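Local coordinates for protein aminoglycoside phosphotransferase (Alicyclobacillus acidocaldarius subsp. acidocaldarius, PDB 4PDY) that probably transfers a phosphate group to a small-molecule substrate through a protein-kinase-like fold, at residues A[29-34]-A[45-50]; A[54-59]-A[106-111]. One frame throughout, in Å; residues are numbered along the deposited sequence. Where two conformers were deposited one is given.

In the fold
Both contacts belong to the antiparallel sheet of the kinase-like N-terminal lobe, on the same side of the chain's centre, with their own centres about 9 Å apart. They come in series along the chain: contact 1 sets the loop ahead of strand 35-41 against strand 44-49, and contact 2 then pairs strand 54-60 with strand 103-109. Strands 44-49 and 54-60 are sheet neighbours, which makes the two contacts continuous through Trp47, Tyr55 and Ala57. Contact 1 lies on the sheet face bearing Trp47, Ala57 and Val107, whereas contact 2 also supplies the other face, where a bound histidine lies against Trp110 and Ala56.

Contact 1: A[29-34]-A[45-50]; sequences SKYDLA and EVWTDS
Trp47 presents the edge of its six-membered ring to the face of Tyr31 in an offset edge-to-face pair, the two planes inclined at 72° and the ring centroids 5.7 Å apart. The touch falls off centre: Trp47 CZ3 lies 3.9 Å from Tyr31 CD1, and the neighbouring CH2 also reaches this side of the phenol ring. Leu33 meets the same indole edge farther back, its CD1 4.1 Å from Trp47 CE3, and its side chain crosses the indole at about a right angle. In Trp47, CG is anti to the carbonyl carbon (chi1 -66°), which aims the benzo end of the indole at the 29-34 loop. The pyrrole nitrogen is held by Glu45 two residues earlier on the strand: Trp47 NE1 donates to Glu45 OE2 over 2.8 Å, close to the indole plane and on the anti side of the carboxylate, tilted out of the carboxylate plane. Arg38 forms a salt bridge with that same oxygen, and the bond and the charge pair together probably restrict rotation of the indole. Tyr31 and Leu33 cover part of one face of the curled antiparallel sheet of the kinase-like N-terminal lobe, where Trp47 also packs on Ala57 and Val107. Asp49 CB makes a van der Waals approach to Leu33 O at 3.5 Å. Two waters add polar links: one bridges Leu33 O to Asp49 OD2, while OD1 accepts from the backbone N of Lys51 and Arg53. The second donates to Ala34 O over 2.7 Å and accepts from Ser50 N, joining the two backbones where they do not bond directly.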
ATOM      1  N   SER A  29     -22.224 -22.627   1.126  1.00  9.71           N
ATOM      2  CA  SER A  29     -23.343 -23.205   0.413  1.00 11.24           C
ATOM      3  C   SER A  29     -24.225 -22.252  -0.394  1.00 11.21           C
ATOM      4  O   SER A  29     -25.087 -22.679  -1.141  1.00 11.38           O
ATOM      5  CB  SER A  29     -24.196 -24.006   1.410  1.00 13.90           C
ATOM      6  OG  SER A  29     -23.506 -25.186   1.781  1.00 18.19           O
ATOM      7  N   LYS A  30     -23.982 -20.940  -0.267  1.00 10.52           N
ATOM      8  CA  LYS A  30     -24.664 -19.974  -1.137  1.00 11.60           C
ATOM      9  C   LYS A  30     -24.078 -19.951  -2.545  1.00  8.70           C
ATOM     10  O   LYS A  30     -24.741 -19.510  -3.475  1.00 10.88           O
ATOM     11  CB  LYS A  30     -24.590 -18.556  -0.547  1.00 11.12           C
ATOM     12  CG  LYS A  30     -25.248 -18.410   0.814  1.00 11.80           C
ATOM     13  CD  LYS A  30     -26.703 -18.833   0.781  1.00 12.45           C
ATOM     14  CE  LYS A  30     -27.385 -18.752   2.141  1.00 12.69           C
ATOM     15  NZ  LYS A  30     -26.817 -19.774   3.075  1.00 13.55           N
ATOM     16  N   TYR A  31     -22.856 -20.460  -2.701  1.00  9.05           N
ATOM     17  CA  TYR A  31     -22.202 -20.516  -3.998  1.00  9.86           C
ATOM     18  C   TYR A  31     -22.520 -21.855  -4.668  1.00  9.81           C
ATOM     19  O   TYR A  31     -23.098 -22.762  -4.042  1.00 11.29           O
ATOM     20  CB  TYR A  31     -20.693 -20.311  -3.832  1.00  9.37           C
ATOM     21  CG  TYR A  31     -20.362 -18.923  -3.336  1.00  9.74           C
ATOM     22  CD1 TYR A  31     -20.382 -18.615  -1.991  1.00 11.07           C
ATOM     23  CD2 TYR A  31     -20.049 -17.909  -4.226  1.00  9.33           C
ATOM     24  CE1 TYR A  31     -20.113 -17.311  -1.544  1.00  9.43           C
ATOM     25  CE2 TYR A  31     -19.800 -16.613  -3.798  1.00  8.98           C
ATOM     26  CZ  TYR A  31     -19.799 -16.334  -2.456  1.00  9.04           C
ATOM     27  OH  TYR A  31     -19.553 -15.056  -1.979  1.00 10.14           O
ATOM     28  N   ASP A  32     -22.147 -21.969  -5.936  1.00 10.21           N
ATOM     29  CA  ASP A  32     -22.274 -23.228  -6.679  1.00 10.36           C
ATOM     30  C   ASP A  32     -20.924 -23.875  -7.032  1.00 10.58           C
ATOM     31  O   ASP A  32     -20.699 -24.343  -8.151  1.00 15.82           O
ATOM     32  CB  ASP A  32     -23.100 -23.021  -7.948  1.00 11.23           C
ATOM     33  CG  ASP A  32     -24.557 -22.727  -7.660  1.00 12.29           C
ATOM     34  OD1 ASP A  32     -25.130 -23.338  -6.717  1.00 13.17           O
ATOM     35  OD2 ASP A  32     -25.146 -21.909  -8.412  1.00 15.10           O
ATOM     36  N   LEU A  33     -20.033 -23.947  -6.069  1.00 11.43           N
ATOM     37  CA  LEU A  33     -18.654 -24.325  -6.336  1.00 11.08           C
ATOM     38  C   LEU A  33     -18.277 -25.758  -5.935  1.00 11.28           C
ATOM     39  O   LEU A  33     -17.130 -26.184  -6.130  1.00 11.64           O
ATOM     40  CB  LEU A  33     -17.724 -23.349  -5.641  1.00 11.57           C
ATOM     41  CG  LEU A  33     -17.858 -21.908  -6.130  1.00 12.19           C
ATOM     42  CD1 LEU A  33     -16.978 -21.023  -5.263  1.00 12.88           C
ATOM     43  CD2 LEU A  33     -17.499 -21.770  -7.601  1.00 13.81           C
ATOM     44  N   ALA A  34     -19.218 -26.469  -5.338  1.00 11.69           N
ATOM     45  CA  ALA A  34     -19.004 -27.876  -5.011  1.00 11.24           C
ATOM     46  C   ALA A  34     -17.727 -28.082  -4.207  1.00 11.06           C
ATOM     47  O   ALA A  34     -16.881 -28.925  -4.518  1.00 13.22           O
ATOM     48  CB  ALA A  34     -19.009 -28.755  -6.275  1.00 13.72           C
ATOM     49  N   GLU A  45      -9.431 -17.571   3.179  1.00 13.29           N
ATOM     50  CA  GLU A  45      -9.688 -18.994   3.272  1.00 12.84           C
ATOM     51  C   GLU A  45      -9.652 -19.584   1.878  1.00 12.24           C
ATOM     52  O   GLU A  45     -10.234 -19.054   0.947  1.00 13.23           O
ATOM     53  CB  GLU A  45     -11.058 -19.219   3.909  1.00 14.43           C
ATOM     54  CG  GLU A  45     -11.296 -20.640   4.355  1.00 14.82           C
ATOM     55  CD  GLU A  45     -12.595 -20.797   5.125  1.00 13.56           C
ATOM     56  OE1 GLU A  45     -12.631 -20.446   6.327  1.00 18.51           O
ATOM     57  OE2 GLU A  45     -13.584 -21.277   4.536  1.00 14.26           O
ATOM     58  N   VAL A  46      -8.947 -20.701   1.737  1.00 11.58           N
ATOM     59  CA  VAL A  46      -8.851 -21.394   0.463  1.00 11.11           C
ATOM     60  C   VAL A  46      -9.948 -22.447   0.396  1.00  9.04           C
ATOM     61  O   VAL A  46     -10.078 -23.252   1.314  1.00 12.49           O
ATOM     62  CB  VAL A  46      -7.479 -22.069   0.299  1.00 14.03           C
ATOM     63  CG1 VAL A  46      -7.349 -22.797  -1.049  1.00 13.28           C
ATOM     64  CG2 VAL A  46      -6.386 -21.043   0.477  1.00 15.84           C
ATOM     65  N   TRP A  47     -10.735 -22.418  -0.663  1.00  9.88           N
ATOM     66  CA  TRP A  47     -11.772 -23.404  -0.939  1.00  9.91           C
ATOM     67  C   TRP A  47     -11.364 -24.226  -2.165  1.00 10.27           C
ATOM     68  O   TRP A  47     -10.979 -23.654  -3.175  1.00 10.49           O
ATOM     69  CB  TRP A  47     -13.085 -22.711  -1.278  1.00 10.12           C
ATOM     70  CG  TRP A  47     -13.722 -21.947  -0.188  1.00 10.24           C
ATOM     71  CD1 TRP A  47     -13.299 -21.817   1.109  1.00 11.15           C
ATOM     72  CD2 TRP A  47     -14.931 -21.184  -0.293  1.00  9.49           C
ATOM     73  NE1 TRP A  47     -14.186 -21.027   1.822  1.00 11.01           N
ATOM     74  CE2 TRP A  47     -15.198 -20.643   0.977  1.00  9.54           C
ATOM     75  CE3 TRP A  47     -15.832 -20.948  -1.329  1.00  9.12           C
ATOM     76  CZ2 TRP A  47     -16.308 -19.840   1.218  1.00 10.66           C
ATOM     77  CZ3 TRP A  47     -16.932 -20.150  -1.087  1.00 10.12           C
ATOM     78  CH2 TRP A  47     -17.165 -19.626   0.183  1.00 10.67           C
ATOM     79  N   THR A  48     -11.469 -25.555  -2.081  1.00 11.11           N
ATOM     80  CA  THR A  48     -11.018 -26.422  -3.141  1.00 10.87           C
ATOM     81  C   THR A  48     -12.136 -27.388  -3.538  1.00  9.57           C
ATOM     82  O   THR A  48     -12.794 -27.947  -2.653  1.00 11.12           O
ATOM     83  CB  THR A  48      -9.772 -27.186  -2.665  1.00 13.89           C
ATOM     84  OG1 THR A  48      -8.783 -26.247  -2.202  1.00 14.81           O
ATOM     85  CG2 THR A  48      -9.181 -27.969  -3.764  1.00 13.43           C
ATOM     86  N   ASP A  49     -12.362 -27.552  -4.840  1.00 10.68           N
ATOM     87  CA  ASP A  49     -13.365 -28.497  -5.358  1.00 11.77           C
ATOM     88  C   ASP A  49     -12.729 -29.873  -5.590  1.00 13.17           C
ATOM     89  O   ASP A  49     -11.558 -30.072  -5.276  1.00 11.75           O
ATOM     90  CB  ASP A  49     -14.113 -27.931  -6.588  1.00 12.94           C
ATOM     91  CG  ASP A  49     -13.279 -27.885  -7.861  1.00 12.56           C
ATOM     92  OD1 ASP A  49     -12.182 -28.487  -7.916  1.00 12.40           O
ATOM     93  OD2 ASP A  49     -13.761 -27.257  -8.841  1.00 16.86           O
ATOM     94  N   SER A  50     -13.502 -30.798  -6.135  1.00 15.33           N
ATOM     95  CA  SER A  50     -13.014 -32.168  -6.310  1.00 15.94           C
ATOM     96  C   SER A  50     -11.902 -32.326  -7.341  1.00 15.34           C
ATOM     97  O   SER A  50     -11.215 -33.363  -7.383  1.00 21.16           O
ATOM     98  CB  SER A  50     -14.162 -33.105  -6.680  1.00 18.76           C
ATOM     99  OG  SER A  50     -14.635 -32.837  -7.980  1.00 22.44           O
TER
HETATM  100  O   HOH W   1     -15.794 -25.500  -8.409  1.00 19.78           O
HETATM  101  O   HOH W   2     -16.342 -30.475  -6.633  1.00 21.77           O

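Contact 2: A[54-59]-A[106-111]; sequences RYAAKR and YVTEWV. With HIS (histidine), chain B.
Arg54 runs alongside Trp110, the two side chains pointing the same way. Arg54 CB starts 3.6 Å from both CB and CG of Trp110. Farther out, in one of two conformers of Arg54, CD sits over the indole, 4.1 Å from the centroid of its five-membered ring, in a CH-pi contact. There the guanidinium stands almost perpendicular to the indole, 86° between planes, with NH1 3.8 Å from Trp110 CZ2; with CZ 5.3 Å from the centroid of the six-membered ring of Trp110, any cation-pi attraction is at most weak. The opposite indole face carries the bound histidine, whose amino N makes a short hydrogen bond to Val111 O, and Ala56 CB approaches its imidazole CE1 at 3.5 Å. Along the antiparallel strands, Ala56 and Thr108 exchange two backbone bonds, as do Lys58 and Tyr106, and Trp110 N donates to Arg54 O from above the carbonyl plane. Lys58 CB lies over the Tyr106 ring, 4.0 Å from its centroid; Lys58 NZ forms a salt bridge, and Tyr106 OH a hydrogen bond, with Glu245 OE2. Strand 54-59 beside a strand leading into Trp110 and Val111 is consistent with the N-lobe sheet and hinge of a protein-kinase-like fold, the histidine occupying a pocket against that connection.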
ATOM      1  N   ARG A  54      -9.069 -24.036  -6.992  0.50 11.97           N
ATOM      2  CA  ARG A  54      -9.034 -23.235  -5.774  0.50 10.29           C
ATOM      3  C   ARG A  54      -9.790 -21.905  -5.941  0.50  9.86           C
ATOM      4  O   ARG A  54      -9.822 -21.336  -7.030  0.50 10.21           O
ATOM      5  CB  ARG A  54      -7.580 -22.940  -5.386  0.50 11.84           C
ATOM      6  CG  ARG A  54      -6.739 -24.156  -4.998  0.50 12.70           C
ATOM      7  CD  ARG A  54      -5.387 -23.801  -4.378  0.50 15.61           C
ATOM      8  NE  ARG A  54      -5.039 -24.759  -3.323  0.50 20.32           N
ATOM      9  CZ  ARG A  54      -4.230 -24.528  -2.287  0.50 20.48           C
ATOM     10  NH1 ARG A  54      -3.615 -23.351  -2.131  0.50 19.95           N
ATOM     11  NH2 ARG A  54      -4.044 -25.491  -1.391  0.50 19.55           N
ATOM     12  N   TYR A  55     -10.376 -21.450  -4.840  1.00  9.03           N
ATOM     13  CA  TYR A  55     -11.000 -20.141  -4.722  1.00  8.71           C
ATOM     14  C   TYR A  55     -10.508 -19.522  -3.425  1.00 10.96           C
ATOM     15  O   TYR A  55     -10.262 -20.228  -2.455  1.00 11.54           O
ATOM     16  CB  TYR A  55     -12.515 -20.265  -4.708  1.00  9.45           C
ATOM     17  CG  TYR A  55     -13.046 -20.976  -5.902  1.00 11.86           C
ATOM     18  CD1 TYR A  55     -13.132 -22.376  -5.921  1.00 14.45           C
ATOM     19  CD2 TYR A  55     -13.446 -20.279  -7.012  1.00 13.03           C
ATOM     20  CE1 TYR A  55     -13.589 -23.026  -7.028  1.00 16.24           C
ATOM     21  CE2 TYR A  55     -13.912 -20.927  -8.130  1.00 15.42           C
ATOM     22  CZ  TYR A  55     -13.984 -22.310  -8.131  1.00 16.94           C
ATOM     23  OH  TYR A  55     -14.474 -22.945  -9.229  1.00 24.07           O
ATOM     24  N   ALA A  56     -10.375 -18.186  -3.437  1.00 10.40           N
ATOM     25  CA  ALA A  56     -10.015 -17.416  -2.256  1.00 10.53           C
ATOM     26  C   ALA A  56     -11.277 -16.771  -1.686  1.00 10.49           C
ATOM     27  O   ALA A  56     -11.920 -15.976  -2.387  1.00 10.79           O
ATOM     28  CB  ALA A  56      -9.030 -16.323  -2.647  1.00 11.91           C
ATOM     29  N   ALA A  57     -11.617 -17.080  -0.446  1.00  9.36           N
ATOM     30  CA  ALA A  57     -12.782 -16.507   0.214  1.00 10.27           C
ATOM     31  C   ALA A  57     -12.296 -15.551   1.302  1.00  9.98           C
ATOM     32  O   ALA A  57     -11.442 -15.886   2.107  1.00 13.26           O
ATOM     33  CB  ALA A  57     -13.624 -17.617   0.798  1.00 11.87           C
ATOM     34  N   LYS A  58     -12.841 -14.342   1.283  1.00 10.31           N
ATOM     35  CA  LYS A  58     -12.442 -13.297   2.204  1.00 10.35           C
ATOM     36  C   LYS A  58     -13.596 -12.935   3.135  1.00  9.64           C
ATOM     37  O   LYS A  58     -14.697 -12.638   2.662  1.00 10.61           O
ATOM     38  CB  LYS A  58     -12.036 -12.055   1.413  1.00 10.55           C
ATOM     39  CG  LYS A  58     -11.630 -10.852   2.284  1.00 12.52           C
ATOM     40  CD  LYS A  58     -10.350 -11.098   3.072  1.00 14.35           C
ATOM     41  CE  LYS A  58      -9.956  -9.921   3.965  1.00 19.25           C
ATOM     42  NZ  LYS A  58      -9.502  -8.770   3.150  1.00 21.64           N
ATOM     43  N   ARG A  59     -13.318 -12.987   4.433  1.00 10.64           N
ATOM     44  CA  ARG A  59     -14.171 -12.431   5.452  1.00 10.71           C
ATOM     45  C   ARG A  59     -13.751 -10.969   5.622  1.00 13.00           C
ATOM     46  O   ARG A  59     -12.586 -10.676   5.946  1.00 13.65           O
ATOM     47  CB  ARG A  59     -13.980 -13.161   6.764  1.00 11.31           C
ATOM     48  CG  ARG A  59     -14.827 -12.610   7.892  1.00 13.33           C
ATOM     49  CD  ARG A  59     -14.537 -13.279   9.219  1.00 14.70           C
ATOM     50  NE  ARG A  59     -15.168 -14.598   9.343  1.00 17.05           N
ATOM     51  CZ  ARG A  59     -14.548 -15.774   9.421  1.00 17.58           C
ATOM     52  NH1 ARG A  59     -13.228 -15.896   9.329  1.00 19.09           N
ATOM     53  NH2 ARG A  59     -15.289 -16.858   9.594  1.00 19.92           N
ATOM     54  N   TYR A 106     -16.722 -12.371   0.379  1.00  9.84           N
ATOM     55  CA  TYR A 106     -16.659 -12.423  -1.079  1.00  9.59           C
ATOM     56  C   TYR A 106     -15.567 -13.361  -1.519  1.00  8.75           C
ATOM     57  O   TYR A 106     -14.624 -13.599  -0.780  1.00  9.67           O
ATOM     58  CB  TYR A 106     -16.513 -11.005  -1.694  1.00  9.64           C
ATOM     59  CG  TYR A 106     -15.245 -10.279  -1.345  1.00 10.42           C
ATOM     60  CD1 TYR A 106     -14.105 -10.437  -2.105  1.00 10.37           C
ATOM     61  CD2 TYR A 106     -15.203  -9.373  -0.289  1.00 10.33           C
ATOM     62  CE1 TYR A 106     -12.921  -9.805  -1.796  1.00 10.03           C
ATOM     63  CE2 TYR A 106     -14.016  -8.723   0.023  1.00 11.08           C
ATOM     64  CZ  TYR A 106     -12.878  -8.923  -0.744  1.00 11.08           C
ATOM     65  OH  TYR A 106     -11.688  -8.279  -0.464  1.00 13.13           O
ATOM     66  N   VAL A 107     -15.744 -13.895  -2.724  1.00  9.06           N
ATOM     67  CA  VAL A 107     -14.944 -14.998  -3.226  1.00  9.55           C
ATOM     68  C   VAL A 107     -14.381 -14.595  -4.582  1.00  9.36           C
ATOM     69  O   VAL A 107     -15.084 -14.014  -5.414  1.00 10.16           O
ATOM     70  CB  VAL A 107     -15.830 -16.261  -3.364  1.00  9.78           C
ATOM     71  CG1 VAL A 107     -15.048 -17.406  -3.963  1.00 10.79           C
ATOM     72  CG2 VAL A 107     -16.430 -16.685  -2.023  1.00 10.55           C
ATOM     73  N   THR A 108     -13.120 -14.963  -4.809  1.00  9.36           N
ATOM     74  CA  THR A 108     -12.496 -14.807  -6.119  1.00  9.78           C
ATOM     75  C   THR A 108     -11.895 -16.123  -6.588  1.00  9.78           C
ATOM     76  O   THR A 108     -11.644 -17.073  -5.813  1.00 11.56           O
ATOM     77  CB  THR A 108     -11.377 -13.750  -6.145  1.00 11.56           C
ATOM     78  OG1 THR A 108     -10.282 -14.157  -5.335  1.00 14.43           O
ATOM     79  CG2 THR A 108     -11.859 -12.398  -5.648  1.00 12.16           C
ATOM     80  N   GLU A 109     -11.703 -16.203  -7.898  0.50  9.74           N
ATOM     81  CA  GLU A 109     -10.924 -17.294  -8.472  0.50 10.28           C
ATOM     82  C   GLU A 109      -9.548 -17.192  -7.839  0.50 12.13           C
ATOM     83  O   GLU A 109      -9.101 -16.092  -7.489  0.50 12.66           O
ATOM     84  CB  GLU A 109     -10.814 -17.161 -10.006  0.50 12.40           C
ATOM     85  CG  GLU A 109     -12.131 -17.129 -10.783  0.50 12.47           C
ATOM     86  CD  GLU A 109     -12.900 -18.458 -10.862  0.50 14.32           C
ATOM     87  OE1 GLU A 109     -12.323 -19.544 -10.641  0.50 16.98           O
ATOM     88  OE2 GLU A 109     -14.116 -18.418 -11.173  0.50 16.50           O
ATOM     89  N   TRP A 110      -8.864 -18.318  -7.687  1.00 15.21           N
ATOM     90  CA  TRP A 110      -7.523 -18.315  -7.192  1.00 15.23           C
ATOM     91  C   TRP A 110      -6.542 -17.814  -8.216  1.00 16.52           C
ATOM     92  O   TRP A 110      -6.645 -18.147  -9.391  1.00 21.28           O
ATOM     93  CB  TRP A 110      -7.115 -19.743  -6.907  1.00 18.77           C
ATOM     94  CG  TRP A 110      -5.835 -19.857  -6.252  1.00 18.07           C
ATOM     95  CD1 TRP A 110      -4.625 -20.261  -6.789  1.00 20.23           C
ATOM     96  CD2 TRP A 110      -5.620 -19.648  -4.883  1.00 18.60           C
ATOM     97  NE1 TRP A 110      -3.670 -20.264  -5.802  1.00 22.46           N
ATOM     98  CE2 TRP A 110      -4.262 -19.892  -4.622  1.00 20.81           C
ATOM     99  CE3 TRP A 110      -6.458 -19.277  -3.829  1.00 20.50           C
ATOM    100  CZ2 TRP A 110      -3.723 -19.742  -3.361  1.00 23.77           C
ATOM    101  CZ3 TRP A 110      -5.928 -19.126  -2.594  1.00 26.04           C
ATOM    102  CH2 TRP A 110      -4.578 -19.370  -2.355  1.00 25.46           C
ATOM    103  N   VAL A 111      -5.582 -17.018  -7.760  1.00 15.24           N
ATOM    104  CA  VAL A 111      -4.494 -16.548  -8.593  1.00 16.64           C
ATOM    105  C   VAL A 111      -3.210 -17.242  -8.191  1.00 16.19           C
ATOM    106  O   VAL A 111      -2.746 -17.095  -7.065  1.00 16.61           O
ATOM    107  CB  VAL A 111      -4.299 -15.028  -8.457  1.00 17.64           C
ATOM    108  CG1 VAL A 111      -3.151 -14.608  -9.351  1.00 16.50           C
ATOM    109  CG2 VAL A 111      -5.587 -14.311  -8.812  1.00 19.85           C
TER
HETATM  110  N   HIS B 401      -1.695 -17.352  -4.803  1.00 46.96           N
HETATM  111  CA  HIS B 401      -1.604 -16.473  -3.642  1.00 42.08           C
HETATM  112  C   HIS B 401      -0.391 -16.873  -2.808  1.00 36.73           C
HETATM  113  O   HIS B 401      -0.478 -17.583  -1.871  1.00 48.44           O
HETATM  114  CB  HIS B 401      -2.865 -16.551  -2.772  1.00 46.47           C
HETATM  115  CG  HIS B 401      -4.100 -15.975  -3.401  1.00 39.56           C
HETATM  116  ND1 HIS B 401      -4.950 -15.132  -2.715  1.00 40.71           N
HETATM  117  CD2 HIS B 401      -4.647 -16.136  -4.631  1.00 36.94           C
HETATM  118  CE1 HIS B 401      -5.959 -14.791  -3.497  1.00 28.64           C
HETATM  119  NE2 HIS B 401      -5.797 -15.380  -4.668  1.00 28.08           N
HETATM  120  OXT HIS B 401       0.734 -16.451  -3.098  1.00 52.14           O
HETATM  121  O   HOH W   3     -10.318 -20.653  -9.584  1.00 17.59           O
HETATM  122  O   HOH W   4     -15.340 -20.833 -11.460  1.00 28.83           O
HETATM  123  O   HOH W   5     -11.847 -13.143  -1.948  1.00 12.38           O